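Local structure of DHHA1 domain protein (Clostridium perfringens, 3KEW) at residues His98-His102 against Cys195-Pro200; Asp93-Gln97 against Tyr225-Arg230; Asp10-Lys14 against Leu86-Phe92. The protein probably hydrolyses mischarged tRNA(Ala), like the zinc-containing editing domain of alanyl-tRNA synthetase. All blocks are in the same frame, centred on the assembly; numbering follows the deposited sequence.

How the contacts relate
From the N terminus, contact 3 comes first: the turn 10-14 is met by 86-92 after the chain has run through the strands of the six-stranded barrel. The same helix, 88-112, then opens contact 2 at 93-97 and contact 1 at 98-102. Contact 1 closes first, when the loop 195-200 returns to complete the zinc site; contact 2 closes later, at the end of strand 220-227, so contact 1 lies wholly within its span. Contact 3 precedes both in series. One helix thus joins the barrel, the metal loop and the four-stranded sheet. Met95 packs against Val198, Pro200, Trp88 and Gln11, linking all three contacts.

Contact 1 (His98-His102 against Cys195-Pro200). With ZN (zinc ion), chain C.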
loop_
_atom_site.group_PDB
_atom_site.type_symbol
_atom_site.label_atom_id
_atom_site.label_comp_id
_atom_site.label_asym_id
_atom_site.label_seq_id
_atom_site.Cartn_x
_atom_site.Cartn_y
_atom_site.Cartn_z
ATOM N N HIS A 98 -2.576 4.713 -1.184
ATOM C CA HIS A 98 -3.328 3.602 -0.608
ATOM C C HIS A 98 -3.992 4.003 0.707
ATOM O O HIS A 98 -5.181 3.749 0.899
ATOM C CB HIS A 98 -2.422 2.380 -0.411
ATOM C CG HIS A 98 -3.162 1.083 -0.287
ATOM N ND1 HIS A 98 -2.573 -0.128 -0.578
ATOM C CD2 HIS A 98 -4.435 0.799 0.091
ATOM C CE1 HIS A 98 -3.445 -1.100 -0.378
ATOM N NE2 HIS A 98 -4.582 -0.565 0.026
ATOM N N LEU A 99 -3.225 4.601 1.618
ATOM C CA LEU A 99 -3.793 5.094 2.873
ATOM C C LEU A 99 -4.805 6.215 2.590
ATOM O O LEU A 99 -5.833 6.299 3.251
ATOM C CB LEU A 99 -2.693 5.560 3.857
ATOM C CG LEU A 99 -3.143 6.240 5.172
ATOM C CD1 LEU A 99 -4.020 5.323 6.010
ATOM C CD2 LEU A 99 -1.982 6.741 6.020
ATOM N N GLY A 100 -4.502 7.066 1.609
ATOM C CA GLY A 100 -5.440 8.079 1.126
ATOM C C GLY A 100 -6.823 7.525 0.796
ATOM O O GLY A 100 -7.836 8.075 1.236
ATOM N N GLN A 101 -6.858 6.420 0.050
ATOM C CA GLN A 101 -8.103 5.692 -0.211
ATOM C C GLN A 101 -8.796 5.210 1.062
ATOM O O GLN A 101 -9.996 5.436 1.226
ATOM C CB GLN A 101 -7.870 4.515 -1.153
ATOM C CG GLN A 101 -9.129 3.690 -1.438
ATOM C CD GLN A 101 -9.161 2.422 -0.629
ATOM O OE1 GLN A 101 -8.230 1.628 -0.702
ATOM N NE2 GLN A 101 -10.224 2.231 0.171
ATOM N N HIS A 102 -8.050 4.546 1.946
ATOM C CA HIS A 102 -8.599 4.049 3.221
ATOM C C HIS A 102 -9.199 5.173 4.072
ATOM O O HIS A 102 -10.244 4.999 4.716
ATOM C CB HIS A 102 -7.503 3.362 4.052
ATOM C CG HIS A 102 -7.209 1.954 3.648
ATOM N ND1 HIS A 102 -7.185 0.917 4.554
ATOM C CD2 HIS A 102 -6.893 1.414 2.446
ATOM C CE1 HIS A 102 -6.883 -0.207 3.925
ATOM N NE2 HIS A 102 -6.701 0.068 2.646
ATOM N N CYS A 195 -6.095 -5.731 4.835
ATOM C CA CYS A 195 -5.333 -5.156 3.730
ATOM C C CYS A 195 -3.910 -5.704 3.704
ATOM O O CYS A 195 -3.253 -5.776 4.739
ATOM C CB CYS A 195 -5.289 -3.621 3.832
ATOM S SG CYS A 195 -4.495 -2.864 2.425
ATOM N N CYS A 196 -3.455 -6.067 2.507
ATOM C CA CYS A 196 -2.090 -6.536 2.251
ATOM C C CYS A 196 -1.179 -5.401 1.786
ATOM O O CYS A 196 -0.048 -5.640 1.341
ATOM C CB CYS A 196 -2.100 -7.617 1.160
ATOM S SG CYS A 196 -2.921 -9.137 1.635
ATOM N N GLY A 197 -1.674 -4.169 1.862
ATOM C CA GLY A 197 -0.882 -3.017 1.448
ATOM C C GLY A 197 0.238 -2.675 2.413
ATOM O O GLY A 197 0.291 -3.183 3.539
ATOM N N VAL A 198 1.147 -1.830 1.942
ATOM C CA VAL A 198 2.168 -1.198 2.776
ATOM C C VAL A 198 1.782 0.276 2.983
ATOM O O VAL A 198 1.789 1.077 2.041
ATOM C CB VAL A 198 3.594 -1.386 2.163
ATOM C CG1 VAL A 198 4.620 -0.446 2.801
ATOM C CG2 VAL A 198 4.038 -2.850 2.331
ATOM N N HIS A 199 1.421 0.602 4.221
ATOM C CA HIS A 199 0.886 1.909 4.585
ATOM C C HIS A 199 1.867 2.740 5.432
ATOM O O HIS A 199 2.741 2.179 6.104
ATOM C CB HIS A 199 -0.430 1.708 5.352
ATOM C CG HIS A 199 -1.547 1.203 4.492
ATOM N ND1 HIS A 199 -2.523 2.031 3.982
ATOM C CD2 HIS A 199 -1.819 -0.037 4.019
ATOM C CE1 HIS A 199 -3.360 1.321 3.247
ATOM N NE2 HIS A 199 -2.953 0.063 3.249
ATOM N N PRO A 200 1.736 4.088 5.398
ATOM C CA PRO A 200 2.440 4.912 6.385
ATOM C C PRO A 200 1.931 4.615 7.801
ATOM O O PRO A 200 0.896 3.979 7.953
ATOM C CB PRO A 200 2.079 6.347 5.967
ATOM C CG PRO A 200 1.672 6.241 4.519
ATOM C CD PRO A 200 0.972 4.917 4.446
HETATM ZN ZN ZN C . -6.335 -1.617 1.133
HETATM O O HOH W 1 -8.185 -0.700 0.071
HETATM O O HOH W 2 -8.002 -2.869 1.940
HETATM O O HOH W 3 -6.314 -3.210 -0.678
#
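His98, His102 and Cys195 bind one zinc ion between helix and loop. Each histidine bonds through NE2, at 2.3 Å from His98 NE2 to the zinc and the same from His102 NE2. His98 CG stands anti to the backbone N (chi1 -160°) while His102 CG lies beside its own N, which lets two rings one helical turn apart meet at one metal. Cys195 SG completes the protein's share at 2.6 Å from the zinc, and three waters, each roughly opposite one of these ligands, make the shell octahedral; one donates to Gln101 OE1. The site is consistent with the HxxxH and CxxxH motifs of AlaX-type editing domains, although His199 is not a ligand here.

Ring stacking involves His199. Its edge points at the faces of both His98 and His102 in inclined edge-to-face contacts, centroids 4.3 Å and 4.5 Å apart and planes at 52° and 64° respectively.

Two donors meet the sulfur: His199 NE2, in its own ring plane, 3.4 Å from Cys195 SG, and Gly197 N. Gln46 OE1 holds His98 ND1 and also accepts from Val198 N.

Leu99 CB meets Pro200 CD at 3.8 Å. Strand 184-187 flanks the site through Val185 and Ile187; strand 116-121 touches His98 through Leu121.

Contact 2 (Asp93-Gln97 against Tyr225-Arg230)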
loop_
_atom_site.group_PDB
_atom_site.type_symbol
_atom_site.label_atom_id
_atom_site.label_comp_id
_atom_site.label_asym_id
_atom_site.label_seq_id
_atom_site.Cartn_x
_atom_site.Cartn_y
_atom_site.Cartn_z
ATOM N N ASP A 93 5.068 7.220 -2.546
ATOM C CA ASP A 93 3.928 7.633 -3.376
ATOM C C ASP A 93 2.781 6.629 -3.274
ATOM O O ASP A 93 1.655 7.006 -2.963
ATOM C CB ASP A 93 4.341 7.818 -4.842
ATOM C CG ASP A 93 3.154 8.100 -5.751
ATOM O OD1 ASP A 93 2.400 9.053 -5.467
ATOM O OD2 ASP A 93 2.972 7.363 -6.747
ATOM N N GLY A 94 3.092 5.352 -3.502
ATOM C CA GLY A 94 2.121 4.265 -3.380
ATOM C C GLY A 94 1.577 4.088 -1.974
ATOM O O GLY A 94 0.397 3.795 -1.810
ATOM N N MET A 95 2.433 4.267 -0.967
ATOM C CA MET A 95 2.000 4.235 0.439
ATOM C C MET A 95 0.925 5.303 0.711
ATOM O O MET A 95 -0.107 5.008 1.326
ATOM C CB MET A 95 3.195 4.413 1.399
ATOM C CG MET A 95 4.215 3.232 1.455
ATOM S SD MET A 95 5.755 3.527 2.358
ATOM C CE MET A 95 5.105 3.451 4.032
ATOM N N GLN A 96 1.175 6.531 0.241
ATOM C CA GLN A 96 0.249 7.670 0.419
ATOM C C GLN A 96 -1.088 7.495 -0.306
ATOM O O GLN A 96 -2.150 7.753 0.277
ATOM C CB GLN A 96 0.905 8.998 -0.005
ATOM C CG GLN A 96 2.021 9.462 0.919
ATOM C CD GLN A 96 2.702 10.720 0.439
ATOM O OE1 GLN A 96 3.136 10.811 -0.710
ATOM N NE2 GLN A 96 2.824 11.693 1.325
ATOM N N GLN A 97 -1.051 7.044 -1.564
ATOM C CA GLN A 97 -2.299 6.828 -2.335
ATOM C C GLN A 97 -3.191 5.757 -1.744
ATOM O O GLN A 97 -4.415 5.874 -1.797
ATOM C CB GLN A 97 -2.033 6.487 -3.804
ATOM C CG GLN A 97 -1.098 7.424 -4.539
ATOM C CD GLN A 97 -1.233 8.891 -4.145
ATOM O OE1 GLN A 97 -2.312 9.486 -4.249
ATOM N NE2 GLN A 97 -0.119 9.488 -3.713
ATOM N N TYR A 225 -8.842 10.991 -6.828
ATOM C CA TYR A 225 -8.125 11.718 -5.773
ATOM C C TYR A 225 -6.604 11.679 -5.926
ATOM O O TYR A 225 -6.050 10.817 -6.617
ATOM C CB TYR A 225 -8.533 11.218 -4.367
ATOM C CG TYR A 225 -7.957 9.857 -4.044
ATOM C CD1 TYR A 225 -8.666 8.690 -4.353
ATOM C CD2 TYR A 225 -6.687 9.728 -3.454
ATOM C CE1 TYR A 225 -8.132 7.446 -4.084
ATOM C CE2 TYR A 225 -6.143 8.481 -3.184
ATOM C CZ TYR A 225 -6.874 7.352 -3.499
ATOM O OH TYR A 225 -6.344 6.123 -3.243
ATOM N N VAL A 226 -5.944 12.611 -5.240
ATOM C CA VAL A 226 -4.484 12.649 -5.103
ATOM C C VAL A 226 -4.115 12.914 -3.649
ATOM O O VAL A 226 -4.758 13.712 -2.973
ATOM C CB VAL A 226 -3.820 13.726 -6.018
ATOM C CG1 VAL A 226 -3.669 13.214 -7.444
ATOM C CG2 VAL A 226 -4.623 15.024 -6.015
ATOM N N ALA A 227 -3.101 12.211 -3.159
ATOM C CA ALA A 227 -2.567 12.450 -1.826
ATOM C C ALA A 227 -1.074 12.737 -1.913
ATOM O O ALA A 227 -0.422 12.347 -2.885
ATOM C CB ALA A 227 -2.840 11.254 -0.902
ATOM N N GLY A 228 -0.549 13.433 -0.907
ATOM C CA GLY A 228 0.888 13.687 -0.791
ATOM C C GLY A 228 1.462 14.587 -1.863
ATOM O O GLY A 228 0.913 15.650 -2.146
ATOM N N ASN A 229 2.558 14.132 -2.470
ATOM C CA ASN A 229 3.308 14.907 -3.465
ATOM C C ASN A 229 2.576 15.065 -4.798
ATOM O O ASN A 229 2.853 15.990 -5.558
ATOM C CB ASN A 229 4.692 14.284 -3.693
ATOM C CG ASN A 229 5.254 13.623 -2.438
ATOM O OD1 ASN A 229 5.783 14.294 -1.549
ATOM N ND2 ASN A 229 5.141 12.300 -2.365
ATOM N N ARG A 230 1.647 14.151 -5.069
ATOM C CA ARG A 230 0.757 14.235 -6.228
ATOM C C ARG A 230 -0.229 15.406 -6.129
ATOM O O ARG A 230 -0.653 15.957 -7.144
ATOM C CB ARG A 230 -0.043 12.939 -6.373
ATOM C CG ARG A 230 0.733 11.733 -6.873
ATOM C CD ARG A 230 -0.245 10.678 -7.348
ATOM N NE ARG A 230 0.389 9.380 -7.549
ATOM C CZ ARG A 230 -0.191 8.342 -8.148
ATOM N NH1 ARG A 230 -1.429 8.448 -8.618
ATOM N NH2 ARG A 230 0.472 7.196 -8.285
HETATM O O HOH W 4 3.230 11.269 -4.243
HETATM O O HOH W 5 -3.452 9.277 -6.691
#
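Asp93 OD1 is gripped by Arg230 NE at 2.9 Å and by a water that also accepts from Asn229 ND2, whose OD1 is bonded by Gln207 NE2; Gln97 NE2 adds a weak bond. Arg230 NH2 donates to Asp93 OD2, also at 2.9 Å, so the guanidinium holds the carboxylate side-on with two nitrogens, one to each oxygen, both on syn lone pairs. The two planes lie only 28° apart. An extended chain from CG to NE brings the guanidinium to the carboxylate, and Gly122 O receives a further bond from Arg230 NH2.

Gln97 lies over one face of that guanidinium, amide and guanidinium planes 9° apart. Bent at chi2, it turns its amide to the strand and reads both backbone polar groups of Ala227: OE1 accepts from Ala227 N at 3.0 Å, on a lone pair, and NE2 donates almost straight to Ala227 O at 3.0 Å, from above the carbonyl plane. A glutamine suits this place because its amide both gives and takes. NE2 also reaches Asp93 O, one helical turn back.

Here helix 88-112 packs on the four-stranded antiparallel sheet, the short segments at 125°. Ala227 CB, 3.8 Å from Gln96 O, is small enough for strand and helix to come close. Gly228 has positive phi, readily adopted by glycine, and its CA packs 3.5 Å from Gln96 NE2, which bonds Asp205 O. Tyr225 brings its hydroxyl to Gln97 O, at a separation too short to be trusted.

Contact 3 (Asp10-Lys14 against Leu86-Phe92); sequences DQYIK and LDWERRF
An Asx turn combined with a type I beta turn, Asp10 to Ile13, packs on the first turns of helix 88-112, where Gln11 and Lys14 meet the Trp88 indole. Asp10 OD2 accepts from Tyr12 N, and this short-armed acid pins the turn. Gln11 O lies at the edge of the indole, 3.3 Å from Trp88 CH2. The same oxygen receives a weak bond from Arg91 NH1 at 2.7 Å, bent at the hydrogen.

Trp88 is sandwiched. The aliphatic part of Lys14 lies over one face, with CB 3.6 Å from Trp88 CE3 and CD above the rim, while Phe92 CB covers the opposite face. Trp88 CG stands opposite its own backbone N (chi1 -175°), which sends the broad ring out to the turn. Tyr12 joins at the side, CD2 4.0 Å from Trp88 CZ2, and is anchored by its hydroxyl to Asp205 and Arg201 N.

Arg91 is mainly held by a salt bridge from NE to Asp49. Its NH2 meets a water that donates to both Asp10 O and Ile13 O, bridging the turn's carbonyls to the arginine. Leu86 CD1 lies over the guanidinium and reaches Ile13 O at 3.5 Å. Leu86 N makes a nearly straight bond of 2.8 Å to Lys14 O, and Asp87 follows as N-cap of the helix. Gln11 NE2 reaches His199 O in the metal loop. Lys14 precedes strand 15-26 and Leu86 ends strand 82-86, so the arrangement belongs to the junction of the antiparallel barrel with the zinc-bearing domain, consistent with the two-domain build of AlaX-type editing proteins.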
loop_
_atom_site.group_PDB
_atom_site.type_symbol
_atom_site.label_atom_id
_atom_site.label_comp_id
_atom_site.label_asym_id
_atom_site.label_seq_id
_atom_site.Cartn_x
_atom_site.Cartn_y
_atom_site.Cartn_z
ATOM N N ASP A 10 9.047 -3.316 9.161
ATOM C CA ASP A 10 9.240 -1.873 9.237
ATOM C C ASP A 10 9.132 -1.305 7.826
ATOM O O ASP A 10 10.047 -1.440 7.010
ATOM C CB ASP A 10 10.602 -1.543 9.859
ATOM C CG ASP A 10 10.829 -0.041 10.061
ATOM O OD1 ASP A 10 11.878 0.294 10.638
ATOM O OD2 ASP A 10 9.985 0.805 9.662
ATOM N N GLN A 11 8.014 -0.645 7.558
ATOM C CA GLN A 11 7.724 -0.128 6.220
ATOM C C GLN A 11 8.548 1.101 5.828
ATOM O O GLN A 11 8.489 1.534 4.689
ATOM C CB GLN A 11 6.226 0.160 6.063
ATOM C CG GLN A 11 5.630 1.100 7.089
ATOM C CD GLN A 11 5.051 0.371 8.280
ATOM O OE1 GLN A 11 5.785 -0.186 9.096
ATOM N NE2 GLN A 11 3.731 0.376 8.394
ATOM N N TYR A 12 9.305 1.652 6.776
ATOM C CA TYR A 12 10.133 2.826 6.520
ATOM C C TYR A 12 11.587 2.504 6.217
ATOM O O TYR A 12 12.362 3.415 5.939
ATOM C CB TYR A 12 10.044 3.826 7.673
ATOM C CG TYR A 12 8.702 4.506 7.768
ATOM C CD1 TYR A 12 7.749 4.080 8.694
ATOM C CD2 TYR A 12 8.378 5.570 6.931
ATOM C CE1 TYR A 12 6.519 4.695 8.784
ATOM C CE2 TYR A 12 7.134 6.187 7.007
ATOM C CZ TYR A 12 6.215 5.748 7.941
ATOM O OH TYR A 12 4.981 6.357 8.036
ATOM N N ILE A 13 11.954 1.221 6.265
ATOM C CA ILE A 13 13.291 0.787 5.860
ATOM C C ILE A 13 13.431 1.015 4.358
ATOM O O ILE A 13 12.667 0.454 3.565
ATOM C CB ILE A 13 13.576 -0.710 6.207
ATOM C CG1 ILE A 13 13.649 -0.924 7.720
ATOM C CG2 ILE A 13 14.877 -1.203 5.546
ATOM C CD1 ILE A 13 13.710 -2.387 8.122
ATOM N N LYS A 14 14.387 1.858 3.979
ATOM C CA LYS A 14 14.638 2.144 2.569
ATOM C C LYS A 14 16.005 1.667 2.059
ATOM O O LYS A 14 16.230 1.612 0.848
ATOM C CB LYS A 14 14.416 3.634 2.269
ATOM C CG LYS A 14 15.374 4.607 2.943
ATOM C CD LYS A 14 15.005 6.045 2.549
ATOM C CE LYS A 14 16.219 6.964 2.493
ATOM N NZ LYS A 14 16.539 7.579 3.806
ATOM N N LEU A 86 15.867 0.930 -1.891
ATOM C CA LEU A 86 14.603 1.143 -2.586
ATOM C C LEU A 86 14.616 2.484 -3.307
ATOM O O LEU A 86 15.289 3.430 -2.886
ATOM C CB LEU A 86 13.420 1.101 -1.608
ATOM C CG LEU A 86 13.150 -0.111 -0.709
ATOM C CD1 LEU A 86 11.931 0.118 0.176
ATOM C CD2 LEU A 86 12.954 -1.367 -1.489
ATOM N N ASP A 87 13.885 2.547 -4.415
ATOM C CA ASP A 87 13.417 3.812 -4.972
ATOM C C ASP A 87 12.347 4.259 -3.976
ATOM O O ASP A 87 11.218 3.775 -4.009
ATOM C CB ASP A 87 12.817 3.544 -6.360
ATOM C CG ASP A 87 12.354 4.809 -7.092
ATOM O OD1 ASP A 87 12.288 5.919 -6.514
ATOM O OD2 ASP A 87 12.031 4.664 -8.289
ATOM N N TRP A 88 12.731 5.145 -3.059
ATOM C CA TRP A 88 11.843 5.549 -1.967
ATOM C C TRP A 88 10.688 6.456 -2.414
ATOM O O TRP A 88 9.611 6.424 -1.824
ATOM C CB TRP A 88 12.606 6.187 -0.793
ATOM C CG TRP A 88 11.664 6.476 0.358
ATOM C CD1 TRP A 88 11.240 7.700 0.789
ATOM C CD2 TRP A 88 10.973 5.508 1.158
ATOM N NE1 TRP A 88 10.344 7.553 1.824
ATOM C CE2 TRP A 88 10.168 6.218 2.072
ATOM C CE3 TRP A 88 10.969 4.104 1.204
ATOM C CZ2 TRP A 88 9.367 5.575 3.011
ATOM C CZ3 TRP A 88 10.179 3.473 2.144
ATOM C CH2 TRP A 88 9.397 4.202 3.032
ATOM N N GLU A 89 10.919 7.258 -3.448
ATOM C CA GLU A 89 9.888 8.138 -3.988
ATOM C C GLU A 89 8.697 7.338 -4.519
ATOM O O GLU A 89 7.550 7.651 -4.205
ATOM C CB GLU A 89 10.475 9.070 -5.060
ATOM C CG GLU A 89 10.821 10.477 -4.550
ATOM C CD GLU A 89 11.739 10.488 -3.325
ATOM O OE1 GLU A 89 12.951 10.215 -3.475
ATOM O OE2 GLU A 89 11.249 10.787 -2.211
ATOM N N ARG A 90 8.985 6.287 -5.283
ATOM C CA ARG A 90 7.973 5.375 -5.791
ATOM C C ARG A 90 7.235 4.668 -4.653
ATOM O O ARG A 90 6.011 4.556 -4.679
ATOM C CB ARG A 90 8.628 4.335 -6.690
ATOM C CG ARG A 90 7.668 3.347 -7.319
ATOM C CD ARG A 90 8.430 2.222 -8.000
ATOM N NE ARG A 90 7.555 1.097 -8.326
ATOM C CZ ARG A 90 6.929 0.942 -9.489
ATOM N NH1 ARG A 90 7.079 1.835 -10.463
ATOM N NH2 ARG A 90 6.154 -0.114 -9.678
ATOM N N ARG A 91 8.001 4.185 -3.679
ATOM C CA ARG A 91 7.483 3.464 -2.518
ATOM C C ARG A 91 6.466 4.321 -1.805
ATOM O O ARG A 91 5.328 3.907 -1.598
ATOM C CB ARG A 91 8.615 3.239 -1.517
ATOM C CG ARG A 91 8.784 1.884 -0.982
ATOM C CD ARG A 91 7.565 1.196 -0.410
ATOM N NE ARG A 91 8.064 -0.106 0.011
ATOM C CZ ARG A 91 8.316 -0.440 1.271
ATOM N NH1 ARG A 91 8.028 0.390 2.260
ATOM N NH2 ARG A 91 8.819 -1.628 1.544
ATOM N N PHE A 92 6.927 5.500 -1.394
ATOM C CA PHE A 92 6.170 6.400 -0.535
ATOM C C PHE A 92 4.928 6.936 -1.252
ATOM O O PHE A 92 3.863 7.073 -0.640
ATOM C CB PHE A 92 7.070 7.538 -0.027
ATOM C CG PHE A 92 6.509 8.268 1.166
ATOM C CD1 PHE A 92 6.157 7.571 2.322
ATOM C CD2 PHE A 92 6.328 9.649 1.133
ATOM C CE1 PHE A 92 5.626 8.234 3.431
ATOM C CE2 PHE A 92 5.800 10.324 2.236
ATOM C CZ PHE A 92 5.450 9.608 3.389
HETATM O O HOH W 6 10.514 -1.169 4.265
#